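Local coordinates for protein dehydrogenase (Chromobacterium violaceum, PDB 3Q2I) that binds NADH and a UDP-sugar acid and probably oxidises that sugar in the biosynthesis of 2,3-diacetamido-2,3-dideoxy-D-mannuronic acid, at residues A[106-111]-A[127-132]; A[78-83]-A[306-311]; A[91-96]-A[119-124]. All coordinates share one frame; numbering follows the deposited sequence.

Interaction 1 of 3, residues A[106-111]-A[127-132]; sequences KPMATR and KHLFVV. With NAI (1,4-dihydronicotinamide adenine dinucleotide), chain B.
M108, in the loop that follows strand 101-104, packs on V131 and L129 of strand 129-131, the last strand of the parallel Rossmann sheet, while K106 meets V132 just beyond. With E105, K106 and the cis-proline P107 spell the Glu-Lys-Pro sequence known from the Gfo/Idh/MocA oxidoreductases, and K106 meets both the dinucleotide and the UDP-sugar. At its root, K106 CB lies 3.5 Å from V132 O, a buried carbonyl oxygen that has no polar partner in the model. The chain then leads away: CG stands between the backbone N and the carbonyl carbon (chi1 65°), and further bends at chi2 and chi3 run the methylenes alongside the nicotinamide. CG is 3.7 Å from N7N of the carboxamide, while CE comes within 3.9 Å of ring carbon C3N. At the tip NZ is hydrogen-bonded to N190 O and to the sugar's O4', which fixes the far end of the side chain between protein and substrate.

Two residues on, M108 turns toward the strand and packs by hydrophobic contact alone. Its CB lies 4.2 Å from V131 CG2. With chi1 at 67° and chi2 near trans, the thioether reaches past V131 until CE lies 4.3 Å from L129 CD2, against helix 112-125. On the cofactor side, the ribose hydroxyl O2D donates a 2.7 Å hydrogen bond to K106 O.

Interaction 2 of 3, residues A[78-83]-A[306-311]; sequences IVILTT and LYYDNV. With NAI (1,4-dihydronicotinamide adenine dinucleotide), chain B.
A chi1 of -61° sets I80 CG1 beside its backbone N, and chi2 of 150° carries CD1 out toward the phenol of Y308. That tyrosine has chi1 at -96°, off the usual staggered positions, and its ring reaches back to meet the isoleucine from the opposite direction. The methyl arrives at the ring's edge, near the ring plane: I80 CD1 is 3.3 Å from Y308 OH but 4.4 Å from Y308 CZ, so the hydroxyl rather than the ring face takes the contact. I80 CG1 backs it up at 3.7 Å from Y308 OH. The buried hydroxyl has its polar partner elsewhere, in a hydrogen bond with H28 ND1.

Strand 78-81 is a central strand of the parallel Rossmann sheet, whereas helix 304-315 belongs to the C-terminal part of the chain. The helix has folded back over one face of the nucleotide-binding sheet, where F16 and M103 of the adjoining strands also pack on Y308. One helical turn beyond Y308, V311 meets I78 at an oblique angle, with V311 CG1 3.5 Å from I78 CD1.

Where the strand runs out, the chain turns to the dinucleotide. T83 O accepts a hydrogen bond from H88 NE2 and lies 3.2 Å from the ribose carbon C4D, while T83 CG2 packs 3.7 Å from C4A of the adenine.

Interaction 3 of 3, residues A[91-96]-A[119-124]; sequences QSIECS and VKAADK. With NAI (1,4-dihydronicotinamide adenine dinucleotide), chain B.
Two neighbouring helices of the Rossmann fold, 88-97 and 112-125, lie side by side on the same face of the parallel sheet and meet through I93 and S96 on one and A121 and A122 on the other. Each is the helical link of a beta-alpha-beta crossover, which is why both run in nearly the same direction: the axes of the short segments diverge by 9° and come as close as 8.7 Å. A121, whose side chain is a single methyl, points toward the facing helix, consistent with the close spacing.

I93 straddles the methyl of A121. Its chi1 of -68° sets CG1 beside the backbone N and CG2 beside the carbonyl carbon, and the two branches share the contact almost equally, I93 CG1 at 4.0 Å and I93 CG2 at 4.1 Å from A121 CB. One turn later S96 projects toward helix 112-125 and fits against its backbone, with S96 CB 3.8 Å from A121 O. No hydrogen bond crosses between the segments, so the helices meet here by van der Waals packing of I93 and S96 on the two alanines and their backbone.

Beneath the pair, L129 of the edge strand touches both S92 and A122, closing the underside against the sheet. K120 packs on T90 of a neighbouring subunit, while D123, on the flank away from helix 88-97, forms a salt bridge with R326. At the start of segment 91-96, Q91 extends toward the adenine of the dinucleotide, with Q91 OE1 3.7 Å from N6A. S96 OG, for its part, rests on helix 112-125 at 3.7 Å from A122 CA and 3.9 Å from A122 CB.

Overall arrangement
All three contacts gather round the parallel six-stranded Rossmann sheet. Interactions 1 and 3 have centres about 10 Å apart and alternate along the chain, helix 112-125 leading directly into strand 129-131. Both are enclosed within the long loop closed by interaction 2, which brings helix 304-315 back from the C-terminal part. Interaction 2 lies about 11 Å from interaction 1, centre to centre, and about 16 Å from interaction 3. Helices 88-97 and 112-125 cover one face of the sheet and helix 304-315 the other, where F130 packs against Y307. Each interaction includes a segment residue beside the dinucleotide, K106, T83 or Q91, so all three adjoin the cofactor site.

Interaction 1 of 3, residues A[106-111]-A[127-132]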
loop_
_atom_site.group_PDB
_atom_site.type_symbol
_atom_site.label_atom_id
_atom_site.label_comp_id
_atom_site.label_asym_id
_atom_site.label_seq_id
_atom_site.Cartn_x
_atom_site.Cartn_y
_atom_site.Cartn_z
ATOM N N LYS A 106 -27.582 23.306 -6.637
ATOM C CA LYS A 106 -26.782 22.111 -6.316
ATOM C C LYS A 106 -26.261 21.538 -7.617
ATOM O O LYS A 106 -26.799 21.751 -8.706
ATOM C CB LYS A 106 -27.654 21.093 -5.585
ATOM C CG LYS A 106 -28.808 20.540 -6.443
ATOM C CD LYS A 106 -28.337 19.542 -7.504
ATOM C CE LYS A 106 -29.371 18.465 -7.804
ATOM N NZ LYS A 106 -28.962 17.500 -8.923
ATOM N N PRO A 107 -25.205 20.724 -7.542
ATOM C CA PRO A 107 -24.353 20.735 -6.348
ATOM C C PRO A 107 -23.529 22.016 -6.358
ATOM O O PRO A 107 -23.371 22.655 -7.398
ATOM C CB PRO A 107 -23.413 19.546 -6.604
ATOM C CG PRO A 107 -23.248 19.520 -8.127
ATOM C CD PRO A 107 -24.633 19.998 -8.691
ATOM N N MET A 108 -23.021 22.403 -5.193
ATOM C CA MET A 108 -22.316 23.663 -5.096
ATOM C C MET A 108 -21.034 23.717 -5.915
ATOM O O MET A 108 -20.622 24.766 -6.382
ATOM C CB MET A 108 -22.064 24.101 -3.656
ATOM C CG MET A 108 -21.071 23.142 -2.968
ATOM S SD MET A 108 -21.049 23.280 -1.142
ATOM C CE MET A 108 -20.397 24.925 -0.942
ATOM N N ALA A 109 -20.383 22.552 -6.068
ATOM C CA ALA A 109 -19.160 22.460 -6.861
ATOM C C ALA A 109 -19.050 21.040 -7.385
ATOM O O ALA A 109 -19.825 20.176 -6.960
ATOM C CB ALA A 109 -17.884 22.796 -6.004
ATOM N N THR A 110 -18.084 20.821 -8.281
ATOM C CA THR A 110 -17.849 19.462 -8.812
ATOM C C THR A 110 -16.507 18.919 -8.300
ATOM O O THR A 110 -16.162 17.774 -8.599
ATOM C CB THR A 110 -17.838 19.426 -10.327
ATOM O OG1 THR A 110 -16.854 20.334 -10.855
ATOM C CG2 THR A 110 -19.230 19.793 -10.925
ATOM N N ARG A 111 -15.745 19.777 -7.648
ATOM C CA ARG A 111 -14.384 19.458 -7.133
ATOM C C ARG A 111 -14.253 20.005 -5.737
ATOM O O ARG A 111 -14.808 21.077 -5.391
ATOM C CB ARG A 111 -13.270 20.054 -8.015
ATOM C CG ARG A 111 -13.207 19.335 -9.328
ATOM C CD ARG A 111 -12.813 20.233 -10.484
ATOM N NE ARG A 111 -12.602 19.436 -11.695
ATOM C CZ ARG A 111 -11.993 19.930 -12.755
ATOM N NH1 ARG A 111 -11.601 21.192 -12.758
ATOM N NH2 ARG A 111 -11.827 19.182 -13.835
ATOM N N LYS A 127 -20.731 37.600 3.626
ATOM C CA LYS A 127 -21.994 37.494 2.904
ATOM C C LYS A 127 -22.431 36.049 2.933
ATOM O O LYS A 127 -21.590 35.147 3.085
ATOM C CB LYS A 127 -21.820 37.926 1.446
ATOM C CG LYS A 127 -21.382 39.384 1.277
ATOM C CD LYS A 127 -22.566 40.294 1.586
ATOM C CE LYS A 127 -22.114 41.735 1.682
ATOM N NZ LYS A 127 -23.371 42.532 1.613
ATOM N N HIS A 128 -23.728 35.833 2.824
ATOM C CA HIS A 128 -24.295 34.479 2.821
ATOM C C HIS A 128 -23.973 33.733 1.541
ATOM O O HIS A 128 -23.886 34.319 0.470
ATOM C CB HIS A 128 -25.816 34.514 2.985
ATOM C CG HIS A 128 -26.268 35.013 4.317
ATOM N ND1 HIS A 128 -26.239 34.239 5.458
ATOM C CD2 HIS A 128 -26.865 36.180 4.664
ATOM C CE1 HIS A 128 -26.757 34.925 6.461
ATOM N NE2 HIS A 128 -27.155 36.097 6.005
ATOM N N LEU A 129 -23.838 32.421 1.688
ATOM C CA LEU A 129 -23.845 31.500 0.548
ATOM C C LEU A 129 -24.939 30.485 0.895
ATOM O O LEU A 129 -24.827 29.690 1.838
ATOM C CB LEU A 129 -22.447 30.860 0.419
ATOM C CG LEU A 129 -22.384 29.705 -0.594
ATOM C CD1 LEU A 129 -22.746 30.149 -1.994
ATOM C CD2 LEU A 129 -20.955 29.157 -0.570
ATOM N N PHE A 130 -26.050 30.516 0.155
ATOM C CA PHE A 130 -27.135 29.536 0.281
ATOM C C PHE A 130 -26.931 28.479 -0.792
ATOM O O PHE A 130 -26.503 28.829 -1.881
ATOM C CB PHE A 130 -28.470 30.232 -0.078
ATOM C CG PHE A 130 -28.822 31.410 0.814
ATOM C CD1 PHE A 130 -29.589 31.160 1.968
ATOM C CD2 PHE A 130 -28.453 32.709 0.464
ATOM C CE1 PHE A 130 -30.003 32.248 2.810
ATOM C CE2 PHE A 130 -28.880 33.807 1.308
ATOM C CZ PHE A 130 -29.602 33.528 2.463
ATOM N N VAL A 131 -27.204 27.216 -0.456
ATOM C CA VAL A 131 -27.118 26.124 -1.442
ATOM C C VAL A 131 -28.505 25.550 -1.483
ATOM O O VAL A 131 -29.107 25.233 -0.450
ATOM C CB VAL A 131 -26.093 25.051 -0.989
ATOM C CG1 VAL A 131 -26.067 23.910 -2.044
ATOM C CG2 VAL A 131 -24.714 25.677 -0.782
ATOM N N VAL A 132 -29.023 25.353 -2.692
ATOM C CA VAL A 132 -30.382 24.869 -2.871
ATOM C C VAL A 132 -30.502 23.390 -2.633
ATOM O O VAL A 132 -30.056 22.606 -3.474
ATOM C CB VAL A 132 -30.904 25.225 -4.275
ATOM C CG1 VAL A 132 -32.295 24.664 -4.423
ATOM C CG2 VAL A 132 -30.802 26.709 -4.559
HETATM P PA NAI B . -29.279 24.183 -18.533
HETATM O O1A NAI B . -28.261 23.698 -19.481
HETATM O O2A NAI B . -30.822 24.023 -18.892
HETATM O O5B NAI B . -29.097 25.704 -18.145
HETATM C C5B NAI B . -27.914 26.209 -18.699
HETATM C C4B NAI B . -27.978 27.729 -18.642
HETATM O O4B NAI B . -26.758 28.364 -18.220
HETATM C C3B NAI B . -28.079 27.894 -20.159
HETATM O O3B NAI B . -29.182 28.746 -20.504
HETATM C C2B NAI B . -26.675 28.339 -20.602
HETATM O O2B NAI B . -26.652 29.133 -21.782
HETATM C C1B NAI B . -26.307 29.163 -19.346
HETATM N N9A NAI B . -24.899 29.468 -19.241
HETATM C C8A NAI B . -23.852 28.602 -19.449
HETATM N N7A NAI B . -22.740 29.229 -19.188
HETATM C C5A NAI B . -22.997 30.490 -18.703
HETATM C C6A NAI B . -22.221 31.591 -18.287
HETATM N N6A NAI B . -20.844 31.543 -18.239
HETATM N N1A NAI B . -22.852 32.719 -17.919
HETATM C C2A NAI B . -24.167 32.782 -17.971
HETATM N N3A NAI B . -24.967 31.790 -18.357
HETATM C C4A NAI B . -24.390 30.637 -18.755
HETATM O O3 NAI B . -29.048 23.428 -17.149
HETATM P PN NAI B . -30.022 23.254 -15.960
HETATM O O1N NAI B . -30.684 21.906 -15.994
HETATM O O2N NAI B . -30.965 24.455 -15.705
HETATM O O5D NAI B . -29.088 22.961 -14.659
HETATM C C5D NAI B . -28.632 24.189 -14.142
HETATM C C4D NAI B . -28.029 24.012 -12.751
HETATM O O4D NAI B . -29.139 23.653 -11.912
HETATM C C3D NAI B . -27.064 22.801 -12.609
HETATM O O3D NAI B . -26.120 23.162 -11.598
HETATM C C2D NAI B . -27.959 21.686 -12.056
HETATM O O2D NAI B . -27.242 20.780 -11.221
HETATM C C1D NAI B . -28.992 22.451 -11.178
HETATM N N1N NAI B . -30.247 21.747 -11.034
HETATM C C2N NAI B . -30.757 21.579 -9.832
HETATM C C3N NAI B . -31.928 20.844 -9.613
HETATM C C7N NAI B . -32.507 20.692 -8.259
HETATM O O7N NAI B . -33.223 19.777 -7.896
HETATM N N7N NAI B . -32.242 21.627 -7.300
HETATM C C4N NAI B . -32.495 20.198 -10.730
HETATM C C5N NAI B . -31.983 20.493 -11.981
HETATM C C6N NAI B . -30.853 21.258 -12.122
#

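Interaction 2 of 3, residues A[78-83]-A[306-311]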
loop_
_atom_site.group_PDB
_atom_site.type_symbol
_atom_site.label_atom_id
_atom_site.label_comp_id
_atom_site.label_asym_id
_atom_site.label_seq_id
_atom_site.Cartn_x
_atom_site.Cartn_y
_atom_site.Cartn_z
ATOM N N ILE A 78 -29.189 39.283 -3.508
ATOM C CA ILE A 78 -28.734 37.899 -3.751
ATOM C C ILE A 78 -28.595 37.618 -5.248
ATOM O O ILE A 78 -29.432 38.037 -6.052
ATOM C CB ILE A 78 -29.773 36.943 -3.205
ATOM C CG1 ILE A 78 -29.790 37.138 -1.694
ATOM C CG2 ILE A 78 -29.493 35.462 -3.711
ATOM C CD1 ILE A 78 -30.903 36.437 -0.970
ATOM N N VAL A 79 -27.540 36.902 -5.637
ATOM C CA VAL A 79 -27.293 36.522 -7.029
ATOM C C VAL A 79 -27.487 35.014 -7.065
ATOM O O VAL A 79 -26.902 34.300 -6.236
ATOM C CB VAL A 79 -25.876 36.862 -7.540
ATOM C CG1 VAL A 79 -25.677 36.370 -8.992
ATOM C CG2 VAL A 79 -25.657 38.387 -7.555
ATOM N N ILE A 80 -28.354 34.542 -7.948
ATOM C CA ILE A 80 -28.774 33.139 -7.974
ATOM C C ILE A 80 -27.976 32.487 -9.107
ATOM O O ILE A 80 -27.881 33.038 -10.219
ATOM C CB ILE A 80 -30.251 33.028 -8.358
ATOM C CG1 ILE A 80 -31.135 33.758 -7.324
ATOM C CG2 ILE A 80 -30.654 31.589 -8.484
ATOM C CD1 ILE A 80 -32.428 34.334 -7.952
ATOM N N LEU A 81 -27.344 31.336 -8.825
ATOM C CA LEU A 81 -26.525 30.667 -9.846
ATOM C C LEU A 81 -27.241 29.411 -10.362
ATOM O O LEU A 81 -27.371 28.411 -9.638
ATOM C CB LEU A 81 -25.182 30.221 -9.209
ATOM C CG LEU A 81 -24.432 31.355 -8.534
ATOM C CD1 LEU A 81 -23.041 30.814 -8.049
ATOM C CD2 LEU A 81 -24.241 32.506 -9.475
ATOM N N THR A 82 -27.768 29.479 -11.585
ATOM C CA THR A 82 -28.486 28.370 -12.197
ATOM C C THR A 82 -27.782 27.999 -13.531
ATOM O O THR A 82 -28.402 27.551 -14.509
ATOM C CB THR A 82 -29.996 28.704 -12.405
ATOM O OG1 THR A 82 -30.079 30.005 -12.992
ATOM C CG2 THR A 82 -30.800 28.647 -11.127
ATOM N N THR A 83 -26.465 28.142 -13.529
ATOM C CA THR A 83 -25.535 27.740 -14.582
ATOM C C THR A 83 -25.080 26.290 -14.430
ATOM O O THR A 83 -25.406 25.628 -13.438
ATOM C CB THR A 83 -24.295 28.629 -14.530
ATOM O OG1 THR A 83 -23.888 28.797 -13.158
ATOM C CG2 THR A 83 -24.610 30.034 -15.122
ATOM N N LEU A 306 -40.872 26.970 -1.291
ATOM C CA LEU A 306 -40.588 26.892 0.131
ATOM C C LEU A 306 -39.142 27.274 0.405
ATOM O O LEU A 306 -38.860 27.981 1.364
ATOM C CB LEU A 306 -40.817 25.468 0.607
ATOM C CG LEU A 306 -41.817 25.140 1.700
ATOM C CD1 LEU A 306 -41.766 23.637 2.008
ATOM C CD2 LEU A 306 -41.555 26.054 2.909
ATOM N N TYR A 307 -38.213 26.803 -0.431
ATOM C CA TYR A 307 -36.820 27.160 -0.258
ATOM C C TYR A 307 -36.685 28.667 -0.249
ATOM O O TYR A 307 -35.967 29.270 0.565
ATOM C CB TYR A 307 -35.953 26.586 -1.411
ATOM C CG TYR A 307 -34.491 26.801 -1.141
ATOM C CD1 TYR A 307 -33.785 27.857 -1.721
ATOM C CD2 TYR A 307 -33.850 25.979 -0.229
ATOM C CE1 TYR A 307 -32.452 28.074 -1.410
ATOM C CE2 TYR A 307 -32.515 26.200 0.084
ATOM C CZ TYR A 307 -31.834 27.235 -0.508
ATOM O OH TYR A 307 -30.518 27.431 -0.120
ATOM N N TYR A 308 -37.369 29.314 -1.185
ATOM C CA TYR A 308 -37.281 30.752 -1.241
ATOM C C TYR A 308 -37.847 31.452 0.019
ATOM O O TYR A 308 -37.308 32.473 0.421
ATOM C CB TYR A 308 -37.991 31.235 -2.505
ATOM C CG TYR A 308 -37.036 31.437 -3.638
ATOM C CD1 TYR A 308 -36.402 32.645 -3.841
ATOM C CD2 TYR A 308 -36.672 30.360 -4.449
ATOM C CE1 TYR A 308 -35.499 32.833 -4.863
ATOM C CE2 TYR A 308 -35.814 30.554 -5.487
ATOM C CZ TYR A 308 -35.172 31.749 -5.675
ATOM O OH TYR A 308 -34.322 31.882 -6.742
ATOM N N ASP A 309 -38.835 30.875 0.691
ATOM C CA ASP A 309 -39.376 31.496 1.915
ATOM C C ASP A 309 -38.245 31.565 2.967
ATOM O O ASP A 309 -38.058 32.595 3.607
ATOM C CB ASP A 309 -40.533 30.651 2.446
ATOM C CG ASP A 309 -41.120 31.181 3.756
ATOM O OD1 ASP A 309 -41.430 32.384 3.795
ATOM O OD2 ASP A 309 -41.248 30.426 4.745
ATOM N N ASN A 310 -37.457 30.494 3.152
ATOM C CA ASN A 310 -36.338 30.603 4.090
ATOM C C ASN A 310 -35.278 31.643 3.711
ATOM O O ASN A 310 -34.708 32.304 4.598
ATOM C CB ASN A 310 -35.712 29.218 4.375
ATOM C CG ASN A 310 -34.370 29.318 5.098
ATOM O OD1 ASN A 310 -33.334 29.047 4.503
ATOM N ND2 ASN A 310 -34.383 29.691 6.382
ATOM N N VAL A 311 -34.978 31.782 2.420
ATOM C CA VAL A 311 -33.966 32.712 1.967
ATOM C C VAL A 311 -34.467 34.141 2.224
ATOM O O VAL A 311 -33.716 34.982 2.713
ATOM C CB VAL A 311 -33.661 32.523 0.487
ATOM C CG1 VAL A 311 -32.756 33.600 -0.076
ATOM C CG2 VAL A 311 -33.043 31.106 0.240
HETATM P PA NAI B . -29.279 24.183 -18.533
HETATM O O1A NAI B . -28.261 23.698 -19.481
HETATM O O2A NAI B . -30.822 24.023 -18.892
HETATM O O5B NAI B . -29.097 25.704 -18.145
HETATM C C5B NAI B . -27.914 26.209 -18.699
HETATM C C4B NAI B . -27.978 27.729 -18.642
HETATM O O4B NAI B . -26.758 28.364 -18.220
HETATM C C3B NAI B . -28.079 27.894 -20.159
HETATM O O3B NAI B . -29.182 28.746 -20.504
HETATM C C2B NAI B . -26.675 28.339 -20.602
HETATM O O2B NAI B . -26.652 29.133 -21.782
HETATM C C1B NAI B . -26.307 29.163 -19.346
HETATM N N9A NAI B . -24.899 29.468 -19.241
HETATM C C8A NAI B . -23.852 28.602 -19.449
HETATM N N7A NAI B . -22.740 29.229 -19.188
HETATM C C5A NAI B . -22.997 30.490 -18.703
HETATM C C6A NAI B . -22.221 31.591 -18.287
HETATM N N6A NAI B . -20.844 31.543 -18.239
HETATM N N1A NAI B . -22.852 32.719 -17.919
HETATM C C2A NAI B . -24.167 32.782 -17.971
HETATM N N3A NAI B . -24.967 31.790 -18.357
HETATM C C4A NAI B . -24.390 30.637 -18.755
HETATM O O3 NAI B . -29.048 23.428 -17.149
HETATM P PN NAI B . -30.022 23.254 -15.960
HETATM O O1N NAI B . -30.684 21.906 -15.994
HETATM O O2N NAI B . -30.965 24.455 -15.705
HETATM O O5D NAI B . -29.088 22.961 -14.659
HETATM C C5D NAI B . -28.632 24.189 -14.142
HETATM C C4D NAI B . -28.029 24.012 -12.751
HETATM O O4D NAI B . -29.139 23.653 -11.912
HETATM C C3D NAI B . -27.064 22.801 -12.609
HETATM O O3D NAI B . -26.120 23.162 -11.598
HETATM C C2D NAI B . -27.959 21.686 -12.056
HETATM O O2D NAI B . -27.242 20.780 -11.221
HETATM C C1D NAI B . -28.992 22.451 -11.178
HETATM N N1N NAI B . -30.247 21.747 -11.034
HETATM C C2N NAI B . -30.757 21.579 -9.832
HETATM C C3N NAI B . -31.928 20.844 -9.613
HETATM C C7N NAI B . -32.507 20.692 -8.259
HETATM O O7N NAI B . -33.223 19.777 -7.896
HETATM N N7N NAI B . -32.242 21.627 -7.300
HETATM C C4N NAI B . -32.495 20.198 -10.730
HETATM C C5N NAI B . -31.983 20.493 -11.981
HETATM C C6N NAI B . -30.853 21.258 -12.122
#

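Interaction 3 of 3, residues A[91-96]-A[119-124]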
loop_
_atom_site.group_PDB
_atom_site.type_symbol
_atom_site.label_atom_id
_atom_site.label_comp_id
_atom_site.label_asym_id
_atom_site.label_seq_id
_atom_site.Cartn_x
_atom_site.Cartn_y
_atom_site.Cartn_z
ATOM N N GLN A 91 -18.144 31.476 -10.326
ATOM C CA GLN A 91 -19.183 32.536 -10.283
ATOM C C GLN A 91 -19.496 32.973 -8.853
ATOM O O GLN A 91 -19.604 34.183 -8.569
ATOM C CB GLN A 91 -20.427 32.131 -11.084
ATOM C CG GLN A 91 -20.090 31.773 -12.512
ATOM C CD GLN A 91 -21.287 31.486 -13.393
ATOM O OE1 GLN A 91 -21.240 31.799 -14.581
ATOM N NE2 GLN A 91 -22.349 30.945 -12.845
ATOM N N SER A 92 -19.671 32.027 -7.932
ATOM C CA SER A 92 -19.940 32.376 -6.533
ATOM C C SER A 92 -18.840 33.271 -5.975
ATOM O O SER A 92 -19.099 34.298 -5.316
ATOM C CB SER A 92 -20.050 31.091 -5.680
ATOM O OG SER A 92 -20.403 31.398 -4.353
ATOM N N ILE A 93 -17.587 32.866 -6.164
ATOM C CA ILE A 93 -16.456 33.642 -5.649
ATOM C C ILE A 93 -16.455 35.078 -6.227
ATOM O O ILE A 93 -16.259 36.052 -5.476
ATOM C CB ILE A 93 -15.126 32.897 -5.984
ATOM C CG1 ILE A 93 -15.000 31.587 -5.190
ATOM C CG2 ILE A 93 -13.910 33.783 -5.717
ATOM C CD1 ILE A 93 -13.828 30.628 -5.725
ATOM N N GLU A 94 -16.743 35.210 -7.517
ATOM C CA GLU A 94 -16.835 36.551 -8.139
ATOM C C GLU A 94 -17.962 37.379 -7.498
ATOM O O GLU A 94 -17.711 38.555 -7.121
ATOM C CB GLU A 94 -17.074 36.422 -9.643
ATOM C CG GLU A 94 -16.786 37.759 -10.360
ATOM C CD GLU A 94 -17.060 37.708 -11.857
ATOM O OE1 GLU A 94 -17.126 38.814 -12.437
ATOM O OE2 GLU A 94 -17.282 36.624 -12.466
ATOM N N CYS A 95 -19.148 36.781 -7.336
ATOM C CA CYS A 95 -20.264 37.417 -6.599
ATOM C C CYS A 95 -19.853 37.854 -5.199
ATOM O O CYS A 95 -20.073 39.006 -4.797
ATOM C CB CYS A 95 -21.501 36.522 -6.522
ATOM S SG CYS A 95 -22.247 36.185 -8.119
ATOM N N SER A 96 -19.251 36.945 -4.430
ATOM C CA SER A 96 -18.845 37.289 -3.085
ATOM C C SER A 96 -17.866 38.447 -3.076
ATOM O O SER A 96 -17.996 39.382 -2.259
ATOM C CB SER A 96 -18.186 36.118 -2.364
ATOM O OG SER A 96 -19.097 35.067 -2.186
ATOM N N VAL A 119 -16.799 28.783 -0.100
ATOM C CA VAL A 119 -17.107 29.026 1.303
ATOM C C VAL A 119 -16.143 30.067 1.910
ATOM O O VAL A 119 -16.581 30.962 2.667
ATOM C CB VAL A 119 -17.177 27.703 2.106
ATOM C CG1 VAL A 119 -17.304 27.935 3.624
ATOM C CG2 VAL A 119 -18.369 26.852 1.580
ATOM N N LYS A 120 -14.856 29.916 1.635
ATOM C CA LYS A 120 -13.817 30.836 2.151
ATOM C C LYS A 120 -14.102 32.266 1.645
ATOM O O LYS A 120 -13.989 33.214 2.440
ATOM C CB LYS A 120 -12.422 30.395 1.674
ATOM C CG LYS A 120 -11.262 31.273 2.211
ATOM C CD LYS A 120 -9.907 30.586 2.049
ATOM C CE LYS A 120 -9.508 29.876 3.347
ATOM N NZ LYS A 120 -8.778 30.750 4.328
ATOM N N ALA A 121 -14.550 32.398 0.390
ATOM C CA ALA A 121 -14.738 33.728 -0.245
ATOM C C ALA A 121 -15.960 34.377 0.378
ATOM O O ALA A 121 -15.939 35.599 0.637
ATOM C CB ALA A 121 -14.914 33.611 -1.773
ATOM N N ALA A 122 -17.017 33.609 0.587
ATOM C CA ALA A 122 -18.213 34.132 1.243
ATOM C C ALA A 122 -17.898 34.479 2.692
ATOM O O ALA A 122 -18.344 35.521 3.190
ATOM C CB ALA A 122 -19.379 33.142 1.142
ATOM N N ASP A 123 -17.145 33.631 3.402
ATOM C CA ASP A 123 -16.710 33.975 4.750
ATOM C C ASP A 123 -15.995 35.320 4.742
ATOM O O ASP A 123 -16.244 36.157 5.622
ATOM C CB ASP A 123 -15.715 32.927 5.304
ATOM C CG ASP A 123 -16.366 31.623 5.714
ATOM O OD1 ASP A 123 -17.601 31.535 5.767
ATOM O OD2 ASP A 123 -15.597 30.664 5.975
ATOM N N LYS A 124 -15.045 35.516 3.839
ATOM C CA LYS A 124 -14.213 36.702 3.883
ATOM C C LYS A 124 -15.039 37.937 3.520
ATOM O O LYS A 124 -14.731 39.041 3.978
ATOM C CB LYS A 124 -13.065 36.559 2.893
ATOM C CG LYS A 124 -12.110 37.734 2.810
ATOM C CD LYS A 124 -10.972 37.335 1.904
ATOM C CE LYS A 124 -9.888 38.399 1.882
ATOM N NZ LYS A 124 -10.026 39.146 0.614
HETATM P PA NAI B . -29.279 24.183 -18.533
HETATM O O1A NAI B . -28.261 23.698 -19.481
HETATM O O2A NAI B . -30.822 24.023 -18.892
HETATM O O5B NAI B . -29.097 25.704 -18.145
HETATM C C5B NAI B . -27.914 26.209 -18.699
HETATM C C4B NAI B . -27.978 27.729 -18.642
HETATM O O4B NAI B . -26.758 28.364 -18.220
HETATM C C3B NAI B . -28.079 27.894 -20.159
HETATM O O3B NAI B . -29.182 28.746 -20.504
HETATM C C2B NAI B . -26.675 28.339 -20.602
HETATM O O2B NAI B . -26.652 29.133 -21.782
HETATM C C1B NAI B . -26.307 29.163 -19.346
HETATM N N9A NAI B . -24.899 29.468 -19.241
HETATM C C8A NAI B . -23.852 28.602 -19.449
HETATM N N7A NAI B . -22.740 29.229 -19.188
HETATM C C5A NAI B . -22.997 30.490 -18.703
HETATM C C6A NAI B . -22.221 31.591 -18.287
HETATM N N6A NAI B . -20.844 31.543 -18.239
HETATM N N1A NAI B . -22.852 32.719 -17.919
HETATM C C2A NAI B . -24.167 32.782 -17.971
HETATM N N3A NAI B . -24.967 31.790 -18.357
HETATM C C4A NAI B . -24.390 30.637 -18.755
HETATM O O3 NAI B . -29.048 23.428 -17.149
HETATM P PN NAI B . -30.022 23.254 -15.960
HETATM O O1N NAI B . -30.684 21.906 -15.994
HETATM O O2N NAI B . -30.965 24.455 -15.705
HETATM O O5D NAI B . -29.088 22.961 -14.659
HETATM C C5D NAI B . -28.632 24.189 -14.142
HETATM C C4D NAI B . -28.029 24.012 -12.751
HETATM O O4D NAI B . -29.139 23.653 -11.912
HETATM C C3D NAI B . -27.064 22.801 -12.609
HETATM O O3D NAI B . -26.120 23.162 -11.598
HETATM C C2D NAI B . -27.959 21.686 -12.056
HETATM O O2D NAI B . -27.242 20.780 -11.221
HETATM C C1D NAI B . -28.992 22.451 -11.178
HETATM N N1N NAI B . -30.247 21.747 -11.034
HETATM C C2N NAI B . -30.757 21.579 -9.832
HETATM C C3N NAI B . -31.928 20.844 -9.613
HETATM C C7N NAI B . -32.507 20.692 -8.259
HETATM O O7N NAI B . -33.223 19.777 -7.896
HETATM N N7N NAI B . -32.242 21.627 -7.300
HETATM C C4N NAI B . -32.495 20.198 -10.730
HETATM C C5N NAI B . -31.983 20.493 -11.981
HETATM C C6N NAI B . -30.853 21.258 -12.122
#